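Local coordinates for protein thiosulfate sulfurtransferase RDL2, mitochondrial (Saccharomyces cerevisiae, PDB 6K6R) that transfers the sulfane sulfur of thiosulfate to cyanide, giving thiocyanate and sulfite, as a single-domain mitochondrial rhodanese, at residues A94-D99 with Y122-T127; G78-P83 with E117-Y122; P30-F35 with I129-I134; N40-P45 with M65-N70. All blocks are in the same frame, centred on the assembly; numbering follows the deposited sequence.

Contact 1 (A94-D99 with Y122-T127); sequences AKPPHD and YGYENT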
loop_
_atom_site.group_PDB
_atom_site.type_symbol
_atom_site.label_atom_id
_atom_site.label_comp_id
_atom_site.label_asym_id
_atom_site.label_seq_id
_atom_site.Cartn_x
_atom_site.Cartn_y
_atom_site.Cartn_z
ATOM N N ALA A 94 5.876 -12.239 -0.362
ATOM C CA ALA A 94 7.263 -11.870 -0.607
ATOM C C ALA A 94 7.509 -10.409 -0.249
ATOM O O ALA A 94 6.671 -9.539 -0.504
ATOM C CB ALA A 94 7.629 -12.119 -2.070
ATOM N N LYS A 95 8.663 -10.147 0.350
ATOM C CA LYS A 95 9.090 -8.776 0.580
ATOM C C LYS A 95 9.303 -8.100 -0.768
ATOM O O LYS A 95 10.135 -8.568 -1.560
ATOM C CB LYS A 95 10.370 -8.729 1.411
ATOM C CG LYS A 95 11.004 -7.347 1.482
ATOM C CD LYS A 95 11.855 -7.181 2.732
ATOM C CE LYS A 95 13.073 -6.314 2.455
ATOM N NZ LYS A 95 13.415 -5.440 3.611
ATOM N N PRO A 96 8.578 -7.029 -1.075
ATOM C CA PRO A 96 8.660 -6.426 -2.409
ATOM C C PRO A 96 10.070 -5.964 -2.720
ATOM O O PRO A 96 10.761 -5.413 -1.850
ATOM C CB PRO A 96 7.692 -5.235 -2.325
ATOM C CG PRO A 96 7.470 -5.003 -0.863
ATOM C CD PRO A 96 7.610 -6.337 -0.208
ATOM N N PRO A 97 10.543 -6.194 -3.944
ATOM C CA PRO A 97 11.842 -5.642 -4.343
ATOM C C PRO A 97 11.825 -4.124 -4.272
ATOM O O PRO A 97 10.782 -3.483 -4.421
ATOM C CB PRO A 97 12.014 -6.135 -5.785
ATOM C CG PRO A 97 11.102 -7.315 -5.902
ATOM C CD PRO A 97 9.945 -7.033 -4.996
ATOM N N HIS A 98 13.003 -3.547 -4.037
ATOM C CA HIS A 98 13.099 -2.109 -3.824
ATOM C C HIS A 98 12.896 -1.300 -5.098
ATOM O O HIS A 98 12.856 -0.067 -5.026
ATOM C CB HIS A 98 14.448 -1.772 -3.189
ATOM C CG HIS A 98 14.621 -2.343 -1.817
ATOM N ND1 HIS A 98 14.472 -1.590 -0.673
ATOM C CD2 HIS A 98 14.919 -3.599 -1.406
ATOM C CE1 HIS A 98 14.676 -2.356 0.385
ATOM N NE2 HIS A 98 14.949 -3.579 -0.033
ATOM N N ASP A 99 12.764 -1.953 -6.252
ATOM C CA ASP A 99 12.435 -1.252 -7.485
ATOM C C ASP A 99 10.935 -1.140 -7.715
ATOM O O ASP A 99 10.508 -0.324 -8.539
ATOM C CB ASP A 99 13.081 -1.952 -8.686
ATOM C CG ASP A 99 12.962 -3.461 -8.616
ATOM O OD1 ASP A 99 11.866 -3.988 -8.905
ATOM O OD2 ASP A 99 13.965 -4.120 -8.273
ATOM N N TYR A 122 13.737 2.939 3.945
ATOM C CA TYR A 122 14.263 1.588 3.798
ATOM C C TYR A 122 14.732 1.288 2.380
ATOM O O TYR A 122 14.946 0.119 2.046
ATOM C CB TYR A 122 13.212 0.562 4.227
ATOM C CG TYR A 122 12.973 0.522 5.719
ATOM C CD1 TYR A 122 14.030 0.382 6.607
ATOM C CD2 TYR A 122 11.690 0.628 6.240
ATOM C CE1 TYR A 122 13.818 0.346 7.971
ATOM C CE2 TYR A 122 11.467 0.595 7.603
ATOM C CZ TYR A 122 12.536 0.454 8.463
ATOM O OH TYR A 122 12.321 0.420 9.821
ATOM N N GLY A 123 14.892 2.307 1.539
ATOM C CA GLY A 123 15.377 2.108 0.192
ATOM C C GLY A 123 14.314 2.031 -0.882
ATOM O O GLY A 123 14.660 1.903 -2.062
ATOM N N TYR A 124 13.033 2.095 -0.518
ATOM C CA TYR A 124 11.947 2.107 -1.499
ATOM C C TYR A 124 11.753 3.550 -1.948
ATOM O O TYR A 124 10.997 4.314 -1.347
ATOM C CB TYR A 124 10.672 1.518 -0.908
ATOM C CG TYR A 124 10.744 0.033 -0.619
ATOM C CD1 TYR A 124 10.443 -0.902 -1.600
ATOM C CD2 TYR A 124 11.108 -0.434 0.639
ATOM C CE1 TYR A 124 10.503 -2.259 -1.341
ATOM C CE2 TYR A 124 11.172 -1.790 0.908
ATOM C CZ TYR A 124 10.869 -2.697 -0.085
ATOM O OH TYR A 124 10.931 -4.047 0.177
ATOM N N GLU A 125 12.448 3.932 -3.018
ATOM C CA GLU A 125 12.428 5.310 -3.489
ATOM C C GLU A 125 11.408 5.559 -4.596
ATOM O O GLU A 125 11.235 6.711 -5.007
ATOM C CB GLU A 125 13.823 5.728 -3.973
ATOM C CG GLU A 125 14.969 5.153 -3.151
ATOM C CD GLU A 125 15.200 5.903 -1.849
ATOM O OE1 GLU A 125 14.559 6.955 -1.633
ATOM O OE2 GLU A 125 16.035 5.449 -1.044
ATOM N N ASN A 126 10.734 4.520 -5.081
ATOM C CA ASN A 126 9.646 4.650 -6.048
ATOM C C ASN A 126 8.345 4.397 -5.291
ATOM O O ASN A 126 7.997 3.248 -5.007
ATOM C CB ASN A 126 9.828 3.675 -7.208
ATOM C CG ASN A 126 8.949 4.009 -8.398
ATOM O OD1 ASN A 126 8.261 5.031 -8.411
ATOM N ND2 ASN A 126 8.966 3.144 -9.406
ATOM N N THR A 127 7.637 5.472 -4.948
ATOM C CA THR A 127 6.445 5.379 -4.117
ATOM C C THR A 127 5.316 6.217 -4.702
ATOM O O THR A 127 5.533 7.131 -5.502
ATOM C CB THR A 127 6.713 5.840 -2.672
ATOM O OG1 THR A 127 6.964 7.251 -2.655
ATOM C CG2 THR A 127 7.904 5.106 -2.072
HETATM O O HOH W 1 10.389 1.501 -4.425
#
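The phenol ring of Y124 slides under the imidazole of H98 in an offset stack, with ring centroids 4.2 Å apart and planes inclined by 20°. H98 ND1 sits over the centre of the tyrosine ring, 3.6 Å above its plane, whereas Y124 CZ lies toward the rim of the imidazole face. Both side chains have CG beside the backbone N (chi1 -65° for H98, -68° for Y124), which brings the rings face to face. Beyond the stack, Y124 OH donates a hydrogen bond to P96 O at 2.5 Å, a distance short enough to be read with caution, and P96 and P97 both present carbonyl oxygens along that rim of the ring. The aliphatic part of K95 passes the same hydroxyl, CG lying 3.5 Å from Y124 OH, while its ammonium group goes on to the carbonyls of L80 and L82. At the edge of the imidazole, H98 CE1 comes to 3.0 Å from Y122 O, and the peptide carbon of G123 lies near the same plane. A water then joins the backbones, donating to H98 O and accepting from N126 N. Y124 also packs against L80, L102 and A119. The pairing ties the loop entering strand 101-104 to the loop that completes the beta-alpha-beta crossover through helix 111-121 to strand 127-129, neighbouring parallel strands of the rhodanese alpha/beta fold.

Contact 2 (G78-P83 with E117-Y122); sequences GALGLP and ELARSY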
loop_
_atom_site.group_PDB
_atom_site.type_symbol
_atom_site.label_atom_id
_atom_site.label_comp_id
_atom_site.label_asym_id
_atom_site.label_seq_id
_atom_site.Cartn_x
_atom_site.Cartn_y
_atom_site.Cartn_z
ATOM N N GLY A 78 8.320 -0.950 11.158
ATOM C CA GLY A 78 9.588 -1.355 10.584
ATOM C C GLY A 78 9.473 -2.578 9.697
ATOM O O GLY A 78 10.463 -3.276 9.463
ATOM N N ALA A 79 8.265 -2.839 9.187
ATOM C CA ALA A 79 8.031 -4.037 8.387
ATOM C C ALA A 79 8.901 -4.052 7.135
ATOM O O ALA A 79 9.579 -5.046 6.849
ATOM C CB ALA A 79 6.553 -4.132 8.012
ATOM N N LEU A 80 8.897 -2.957 6.376
ATOM C CA LEU A 80 9.667 -2.899 5.138
ATOM C C LEU A 80 11.172 -2.863 5.372
ATOM O O LEU A 80 11.929 -2.815 4.397
ATOM C CB LEU A 80 9.235 -1.689 4.309
ATOM C CG LEU A 80 7.914 -1.879 3.561
ATOM C CD1 LEU A 80 7.431 -0.570 2.964
ATOM C CD2 LEU A 80 8.056 -2.945 2.484
ATOM N N GLY A 81 11.618 -2.880 6.625
ATOM C CA GLY A 81 13.012 -3.053 6.964
ATOM C C GLY A 81 13.366 -4.443 7.441
ATOM O O GLY A 81 14.522 -4.682 7.806
ATOM N N LEU A 82 12.407 -5.366 7.447
ATOM C CA LEU A 82 12.660 -6.715 7.924
ATOM C C LEU A 82 13.519 -7.484 6.924
ATOM O O LEU A 82 13.484 -7.208 5.722
ATOM C CB LEU A 82 11.347 -7.463 8.139
ATOM C CG LEU A 82 10.490 -7.101 9.351
ATOM C CD1 LEU A 82 9.093 -7.677 9.186
ATOM C CD2 LEU A 82 11.133 -7.605 10.633
ATOM N N PRO A 83 14.304 -8.451 7.395
ATOM C CA PRO A 83 14.973 -9.364 6.465
ATOM C C PRO A 83 13.957 -10.117 5.617
ATOM O O PRO A 83 12.799 -10.300 6.000
ATOM C CB PRO A 83 15.753 -10.306 7.388
ATOM C CG PRO A 83 15.988 -9.498 8.620
ATOM C CD PRO A 83 14.757 -8.649 8.783
ATOM N N GLU A 117 6.798 7.454 4.100
ATOM C CA GLU A 117 8.070 7.984 4.579
ATOM C C GLU A 117 8.965 6.869 5.104
ATOM O O GLU A 117 10.185 6.893 4.902
ATOM C CB GLU A 117 7.823 9.032 5.663
ATOM C CG GLU A 117 8.873 10.126 5.723
ATOM C CD GLU A 117 8.662 11.065 6.893
ATOM O OE1 GLU A 117 7.535 11.105 7.430
ATOM O OE2 GLU A 117 9.624 11.764 7.276
ATOM N N LEU A 118 8.375 5.882 5.781
ATOM C CA LEU A 118 9.160 4.750 6.261
ATOM C C LEU A 118 9.660 3.897 5.102
ATOM O O LEU A 118 10.775 3.365 5.153
ATOM C CB LEU A 118 8.330 3.913 7.233
ATOM C CG LEU A 118 8.151 4.518 8.627
ATOM C CD1 LEU A 118 7.099 3.757 9.416
ATOM C CD2 LEU A 118 9.474 4.542 9.374
ATOM N N ALA A 119 8.852 3.760 4.046
ATOM C CA ALA A 119 9.290 3.005 2.876
ATOM C C ALA A 119 10.518 3.642 2.239
ATOM O O ALA A 119 11.470 2.942 1.874
ATOM C CB ALA A 119 8.152 2.899 1.861
ATOM N N ARG A 120 10.517 4.970 2.101
ATOM C CA ARG A 120 11.681 5.657 1.553
ATOM C C ARG A 120 12.876 5.568 2.493
ATOM O O ARG A 120 14.025 5.613 2.038
ATOM C CB ARG A 120 11.343 7.118 1.258
ATOM C CG ARG A 120 10.617 7.329 -0.063
ATOM C CD ARG A 120 10.511 8.804 -0.416
ATOM N NE ARG A 120 9.529 9.498 0.413
ATOM C CZ ARG A 120 9.815 10.522 1.211
ATOM N NH1 ARG A 120 11.058 10.977 1.291
ATOM N NH2 ARG A 120 8.857 11.092 1.929
ATOM N N SER A 121 12.631 5.439 3.799
ATOM C CA SER A 121 13.718 5.259 4.751
ATOM C C SER A 121 14.359 3.881 4.655
ATOM O O SER A 121 15.430 3.676 5.234
ATOM C CB SER A 121 13.213 5.494 6.177
ATOM O OG SER A 121 12.518 4.361 6.670
ATOM N N TYR A 122 13.737 2.939 3.945
ATOM C CA TYR A 122 14.263 1.588 3.798
ATOM C C TYR A 122 14.732 1.288 2.380
ATOM O O TYR A 122 14.946 0.119 2.046
ATOM C CB TYR A 122 13.212 0.562 4.227
ATOM C CG TYR A 122 12.973 0.522 5.719
ATOM C CD1 TYR A 122 14.030 0.382 6.607
ATOM C CD2 TYR A 122 11.690 0.628 6.240
ATOM C CE1 TYR A 122 13.818 0.346 7.971
ATOM C CE2 TYR A 122 11.467 0.595 7.603
ATOM C CZ TYR A 122 12.536 0.454 8.463
ATOM O OH TYR A 122 12.321 0.420 9.821
#
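The short 3-10 turn of segment 78-83 lies against the C-terminal end of helix 111-121 and the Y122 ring that follows it, joining two connecting elements of the rhodanese alpha/beta domain. At its start, G78 CA comes within 3.3 Å of Y122 OH, so the hydroxyl end of the phenol meets the G78 backbone. L80 works in two directions: its branch CD1 rests on A119 CB at 3.7 Å, and its CB comes to 3.9 Å from Y122 CD2. With CG beside the backbone N, chi1 -77° directs the L80 branches off that ring, CD1 to A119, with L102 also in contact with the side chain. The carbonyl oxygen of L80 lies near Y122 CB. G81 then lies flat over the tyrosine, its CA in a CH-pi contact 3.5 Å from the ring centroid and 10° off the normal. A side chain on G81 would run into Y122 CE1, so its lack of one is what lets the backbone settle on the face. Replacing Y122 by an alanine would probably leave the G81 backbone without its ring surface and open a gap between the 3-10 turn and the helix end. The opposite face of the ring is occupied from the helix itself: S121 OG stands 3.8 Å above its centre, held there by donating a 2.5 Å hydrogen bond to L118 O.

Contact 3 (P30-F35 with I129-I134); sequences PKIYTF and IYPGSI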
loop_
_atom_site.group_PDB
_atom_site.type_symbol
_atom_site.label_atom_id
_atom_site.label_comp_id
_atom_site.label_asym_id
_atom_site.label_seq_id
_atom_site.Cartn_x
_atom_site.Cartn_y
_atom_site.Cartn_z
ATOM N N PRO A 30 5.961 11.273 -3.071
ATOM C CA PRO A 30 5.223 10.205 -3.755
ATOM C C PRO A 30 4.281 10.749 -4.817
ATOM O O PRO A 30 3.737 11.850 -4.702
ATOM C CB PRO A 30 4.445 9.529 -2.619
ATOM C CG PRO A 30 4.332 10.577 -1.566
ATOM C CD PRO A 30 5.618 11.344 -1.641
ATOM N N LYS A 31 4.093 9.949 -5.863
ATOM C CA LYS A 31 3.173 10.304 -6.934
ATOM C C LYS A 31 1.733 10.155 -6.459
ATOM O O LYS A 31 1.371 9.145 -5.849
ATOM C CB LYS A 31 3.431 9.420 -8.154
ATOM C CG LYS A 31 2.505 9.660 -9.333
ATOM C CD LYS A 31 2.737 8.603 -10.403
ATOM C CE LYS A 31 1.897 8.852 -11.643
ATOM N NZ LYS A 31 2.090 7.773 -12.652
ATOM N N ILE A 32 0.912 11.162 -6.737
ATOM C CA ILE A 32 -0.469 11.197 -6.267
ATOM C C ILE A 32 -1.357 10.487 -7.280
ATOM O O ILE A 32 -1.349 10.821 -8.471
ATOM C CB ILE A 32 -0.938 12.643 -6.036
ATOM C CG1 ILE A 32 0.038 13.397 -5.127
ATOM C CG2 ILE A 32 -2.334 12.659 -5.440
ATOM C CD1 ILE A 32 1.029 14.277 -5.872
ATOM N N TYR A 33 -2.126 9.510 -6.806
ATOM C CA TYR A 33 -3.018 8.724 -7.646
ATOM C C TYR A 33 -4.470 9.080 -7.352
ATOM O O TYR A 33 -4.819 9.463 -6.233
ATOM C CB TYR A 33 -2.800 7.223 -7.428
ATOM C CG TYR A 33 -1.551 6.678 -8.082
ATOM C CD1 TYR A 33 -0.296 6.921 -7.539
ATOM C CD2 TYR A 33 -1.627 5.918 -9.242
ATOM C CE1 TYR A 33 0.849 6.424 -8.133
ATOM C CE2 TYR A 33 -0.487 5.417 -9.844
ATOM C CZ TYR A 33 0.746 5.673 -9.286
ATOM O OH TYR A 33 1.882 5.176 -9.882
ATOM N N THR A 34 -5.315 8.944 -8.370
ATOM C CA THR A 34 -6.733 9.238 -8.250
ATOM C C THR A 34 -7.530 7.937 -8.182
ATOM O O THR A 34 -6.983 6.836 -8.267
ATOM C CB THR A 34 -7.203 10.107 -9.418
ATOM O OG1 THR A 34 -6.969 9.418 -10.652
ATOM C CG2 THR A 34 -6.451 11.429 -9.432
ATOM N N PHE A 35 -8.848 8.075 -8.025
ATOM C CA PHE A 35 -9.718 6.904 -7.959
ATOM C C PHE A 35 -9.612 6.070 -9.230
ATOM O O PHE A 35 -9.484 4.842 -9.172
ATOM C CB PHE A 35 -11.164 7.343 -7.716
ATOM C CG PHE A 35 -12.156 6.211 -7.719
ATOM C CD1 PHE A 35 -12.452 5.529 -6.549
ATOM C CD2 PHE A 35 -12.802 5.838 -8.887
ATOM C CE1 PHE A 35 -13.366 4.490 -6.548
ATOM C CE2 PHE A 35 -13.715 4.799 -8.892
ATOM C CZ PHE A 35 -13.997 4.125 -7.721
ATOM N N ILE A 129 0.913 7.521 -3.619
ATOM C CA ILE A 129 -0.099 7.687 -2.580
ATOM C C ILE A 129 -1.460 7.886 -3.233
ATOM O O ILE A 129 -1.603 8.699 -4.153
ATOM C CB ILE A 129 0.218 8.873 -1.644
ATOM C CG1 ILE A 129 0.461 10.149 -2.453
ATOM C CG2 ILE A 129 1.412 8.556 -0.753
ATOM C CD1 ILE A 129 0.222 11.423 -1.669
ATOM N N TYR A 130 -2.458 7.142 -2.756
ATOM C CA TYR A 130 -3.846 7.409 -3.097
ATOM C C TYR A 130 -4.483 8.142 -1.927
ATOM O O TYR A 130 -4.732 7.520 -0.883
ATOM C CB TYR A 130 -4.602 6.116 -3.395
ATOM C CG TYR A 130 -6.100 6.300 -3.507
ATOM C CD1 TYR A 130 -6.640 7.270 -4.344
ATOM C CD2 TYR A 130 -6.975 5.510 -2.773
ATOM C CE1 TYR A 130 -8.007 7.445 -4.449
ATOM C CE2 TYR A 130 -8.345 5.678 -2.871
ATOM C CZ TYR A 130 -8.855 6.647 -3.711
ATOM O OH TYR A 130 -10.217 6.819 -3.813
ATOM N N PRO A 131 -4.754 9.445 -2.040
ATOM C CA PRO A 131 -5.236 10.201 -0.871
ATOM C C PRO A 131 -6.585 9.743 -0.346
ATOM O O PRO A 131 -6.912 10.038 0.810
ATOM C CB PRO A 131 -5.308 11.645 -1.392
ATOM C CG PRO A 131 -4.425 11.670 -2.598
ATOM C CD PRO A 131 -4.539 10.310 -3.209
ATOM N N GLY A 132 -7.378 9.039 -1.148
ATOM C CA GLY A 132 -8.699 8.636 -0.698
ATOM C C GLY A 132 -8.627 7.528 0.339
ATOM O O GLY A 132 -7.789 6.627 0.265
ATOM N N SER A 133 -9.518 7.607 1.321
ATOM C CA SER A 133 -9.638 6.548 2.308
ATOM C C SER A 133 -10.442 5.385 1.736
ATOM O O SER A 133 -11.105 5.504 0.702
ATOM C CB SER A 133 -10.302 7.068 3.584
ATOM O OG SER A 133 -11.671 7.361 3.366
ATOM N N ILE A 134 -10.367 4.243 2.424
ATOM C CA ILE A 134 -11.145 3.078 2.009
ATOM C C ILE A 134 -12.633 3.402 2.029
ATOM O O ILE A 134 -13.388 2.987 1.140
ATOM C CB ILE A 134 -10.807 1.866 2.899
ATOM C CG1 ILE A 134 -9.433 1.305 2.529
ATOM C CG2 ILE A 134 -11.873 0.787 2.778
ATOM C CD1 ILE A 134 -9.429 0.498 1.249
#
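Two backbone hydrogen bonds join I129 to segment 30-35: its N donates to K31 O and its O accepts from Y33 N, both at 2.8 Å, with angles at the hydrogen of 157° and 164°. I129 thus grips the residues on either side of I32, the pattern of a parallel bridge. It adds the short strand 31-32 to the outside of strand 127-129, making it one outermost strand of the parallel sheet of the rhodanese fold. Apolar contacts run along one face of this bridge. I129 places CG1 between its backbone N and carbonyl carbon (chi1 53°), leaving CG2 to meet P30 CG at 3.6 Å while CD1 reaches I32 CG1. The other branch of I32, CG2, packs 3.7 Å from P131 CG. Aromatic contacts follow where the strand gives way to helix 35-43. Y33 O lies in the plane of the Y130 ring at its edge, 3.4 Å from Y130 CD1, and the same ring has G132 N over the centre of one face. Y130 OH in turn lies in the plane of the F35 ring, 3.8 Å from F35 CD1; F35 also meets W137. The hydroxyl of Y33 bonds elsewhere, to E101.

Contact 4 (N40-P45 with M65-N70); sequences NLVEHP and MPTTIN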
loop_
_atom_site.group_PDB
_atom_site.type_symbol
_atom_site.label_atom_id
_atom_site.label_comp_id
_atom_site.label_asym_id
_atom_site.label_seq_id
_atom_site.Cartn_x
_atom_site.Cartn_y
_atom_site.Cartn_z
ATOM N N ASN A 40 -8.058 1.425 -12.250
ATOM C CA ASN A 40 -7.379 0.794 -13.379
ATOM C C ASN A 40 -6.336 -0.208 -12.902
ATOM O O ASN A 40 -6.185 -1.283 -13.493
ATOM C CB ASN A 40 -6.731 1.858 -14.266
ATOM C CG ASN A 40 -7.748 2.669 -15.043
ATOM O OD1 ASN A 40 -8.876 2.227 -15.263
ATOM N ND2 ASN A 40 -7.353 3.866 -15.464
ATOM N N LEU A 41 -5.611 0.127 -11.832
ATOM C CA LEU A 41 -4.585 -0.775 -11.320
ATOM C C LEU A 41 -5.192 -2.028 -10.702
ATOM O O LEU A 41 -4.589 -3.105 -10.769
ATOM C CB LEU A 41 -3.713 -0.049 -10.296
ATOM C CG LEU A 41 -2.390 0.508 -10.825
ATOM C CD1 LEU A 41 -1.512 0.968 -9.675
ATOM C CD2 LEU A 41 -1.673 -0.532 -11.670
ATOM N N VAL A 42 -6.376 -1.911 -10.096
ATOM C CA VAL A 42 -7.036 -3.086 -9.537
ATOM C C VAL A 42 -7.579 -3.971 -10.653
ATOM O O VAL A 42 -7.477 -5.203 -10.591
ATOM C CB VAL A 42 -8.145 -2.657 -8.558
ATOM C CG1 VAL A 42 -9.015 -3.846 -8.178
ATOM C CG2 VAL A 42 -7.538 -2.023 -7.319
ATOM N N GLU A 43 -8.148 -3.362 -11.695
ATOM C CA GLU A 43 -8.719 -4.143 -12.787
ATOM C C GLU A 43 -7.632 -4.782 -13.644
ATOM O O GLU A 43 -7.800 -5.906 -14.132
ATOM C CB GLU A 43 -9.631 -3.261 -13.639
ATOM C CG GLU A 43 -10.995 -3.001 -13.017
ATOM C CD GLU A 43 -11.737 -1.864 -13.690
ATOM O OE1 GLU A 43 -11.124 -1.157 -14.517
ATOM O OE2 GLU A 43 -12.935 -1.676 -13.388
ATOM N N HIS A 44 -6.513 -4.084 -13.841
ATOM C CA HIS A 44 -5.390 -4.590 -14.628
ATOM C C HIS A 44 -4.118 -4.434 -13.807
ATOM O O HIS A 44 -3.470 -3.378 -13.840
ATOM C CB HIS A 44 -5.277 -3.863 -15.967
ATOM C CG HIS A 44 -6.549 -3.848 -16.756
ATOM N ND1 HIS A 44 -7.350 -2.731 -16.857
ATOM C CD2 HIS A 44 -7.161 -4.815 -17.480
ATOM C CE1 HIS A 44 -8.399 -3.009 -17.610
ATOM N NE2 HIS A 44 -8.308 -4.267 -18.001
ATOM N N PRO A 45 -3.734 -5.463 -13.052
ATOM C CA PRO A 45 -2.530 -5.359 -12.218
ATOM C C PRO A 45 -1.282 -5.104 -13.051
ATOM O O PRO A 45 -1.110 -5.656 -14.140
ATOM C CB PRO A 45 -2.467 -6.722 -11.518
ATOM C CG PRO A 45 -3.877 -7.207 -11.517
ATOM C CD PRO A 45 -4.470 -6.714 -12.807
ATOM N N MET A 65 -9.350 -4.243 -0.433
ATOM C CA MET A 65 -9.268 -3.868 -1.838
ATOM C C MET A 65 -8.511 -4.957 -2.585
ATOM O O MET A 65 -7.374 -5.273 -2.210
ATOM C CB MET A 65 -8.574 -2.519 -1.994
ATOM C CG MET A 65 -8.811 -1.857 -3.340
ATOM S SD MET A 65 -8.093 -0.207 -3.433
ATOM C CE MET A 65 -6.497 -0.585 -4.136
ATOM N N PRO A 66 -9.096 -5.571 -3.613
ATOM C CA PRO A 66 -8.416 -6.681 -4.292
ATOM C C PRO A 66 -7.069 -6.257 -4.860
ATOM O O PRO A 66 -6.859 -5.098 -5.224
ATOM C CB PRO A 66 -9.396 -7.078 -5.404
ATOM C CG PRO A 66 -10.378 -5.946 -5.503
ATOM C CD PRO A 66 -10.447 -5.335 -4.146
ATOM N N THR A 67 -6.149 -7.223 -4.915
ATOM C CA THR A 67 -4.765 -7.113 -5.374
ATOM C C THR A 67 -3.871 -6.328 -4.419
ATOM O O THR A 67 -2.696 -6.113 -4.736
ATOM C CB THR A 67 -4.640 -6.492 -6.775
ATOM O OG1 THR A 67 -4.976 -5.099 -6.718
ATOM C CG2 THR A 67 -5.560 -7.199 -7.762
ATOM N N THR A 68 -4.372 -5.902 -3.263
ATOM C CA THR A 68 -3.537 -5.176 -2.320
ATOM C C THR A 68 -2.764 -6.136 -1.423
ATOM O O THR A 68 -3.143 -7.294 -1.228
ATOM C CB THR A 68 -4.374 -4.241 -1.445
ATOM O OG1 THR A 68 -5.473 -4.967 -0.876
ATOM C CG2 THR A 68 -4.904 -3.085 -2.258
ATOM N N ILE A 69 -1.663 -5.633 -0.872
ATOM C CA ILE A 69 -0.932 -6.296 0.199
ATOM C C ILE A 69 -1.113 -5.467 1.463
ATOM O O ILE A 69 -1.187 -4.235 1.401
ATOM C CB ILE A 69 0.561 -6.473 -0.143
ATOM C CG1 ILE A 69 1.233 -5.120 -0.381
ATOM C CG2 ILE A 69 0.725 -7.374 -1.360
ATOM C CD1 ILE A 69 2.746 -5.196 -0.475
ATOM N N ASN A 70 -1.208 -6.144 2.607
ATOM C CA ASN A 70 -1.475 -5.490 3.883
ATOM C C ASN A 70 -0.172 -5.388 4.665
ATOM O O ASN A 70 0.402 -6.405 5.069
ATOM C CB ASN A 70 -2.533 -6.254 4.676
ATOM C CG ASN A 70 -2.871 -5.584 5.997
ATOM O OD1 ASN A 70 -3.270 -6.244 6.954
ATOM N ND2 ASN A 70 -2.718 -4.264 6.050
HETATM O O HOH W 2 -3.074 -4.031 -8.526
#
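V42 meets the pyrrolidine ring of P66 at one corner, CG1 lying 3.7 Å from P66 CG; the second proline ring, P45, likewise offers its CG to the methyl CG2 of T67. The two prolines lie where the end of helix 35-43 packs on a type II beta turn, M65 to T68, that leads into strand 69-70, one of the two outermost strands of the rhodanese sheet. V42 carries most of the contact from the helix side. Its CG1 is anti to the backbone N (chi1 169°), which turns CG1 to P66 and CG2 to M65, whose bent chain brings CE to 3.6 Å from V42 CG2. P66 O lies close to both branches. V42 also touches L51 of strand 49-53 and V145. Cutting V42 back to an alanine is likely to open a gap beside the P66 ring and leave M65 CE without its partner on the helix. T67, at the third position of the turn, has positive backbone angles (71°, 4°) that set its side chain against the helix. There a water bridges the two elements, donating one hydrogen bond to L41 O at 2.9 Å and another to T67 OG1 at 2.8 Å.

How the contacts relate
Contacts 1 and 2 are neighbours, their centres about 8 Å apart; they share Y122, and Y124 N probably donates to A119 O at 3.0 Å. Contact 1 touches contact 3 at the strand edge, where T127 O probably accepts from K31 N at 3.2 Å. Contact 4 lies about 13 Å from contact 3, centre to centre, linked to it by the run from strand 31-32 into helix 35-43, and about 21 Å from contact 2 on the opposite side of the chain's centre. C106, seen as a persulfide and predicted to be catalytic, follows strand 101-104, whose other end is entered from the 94-99 loop of contact 1; S133 of contact 3 touches K108 beyond it.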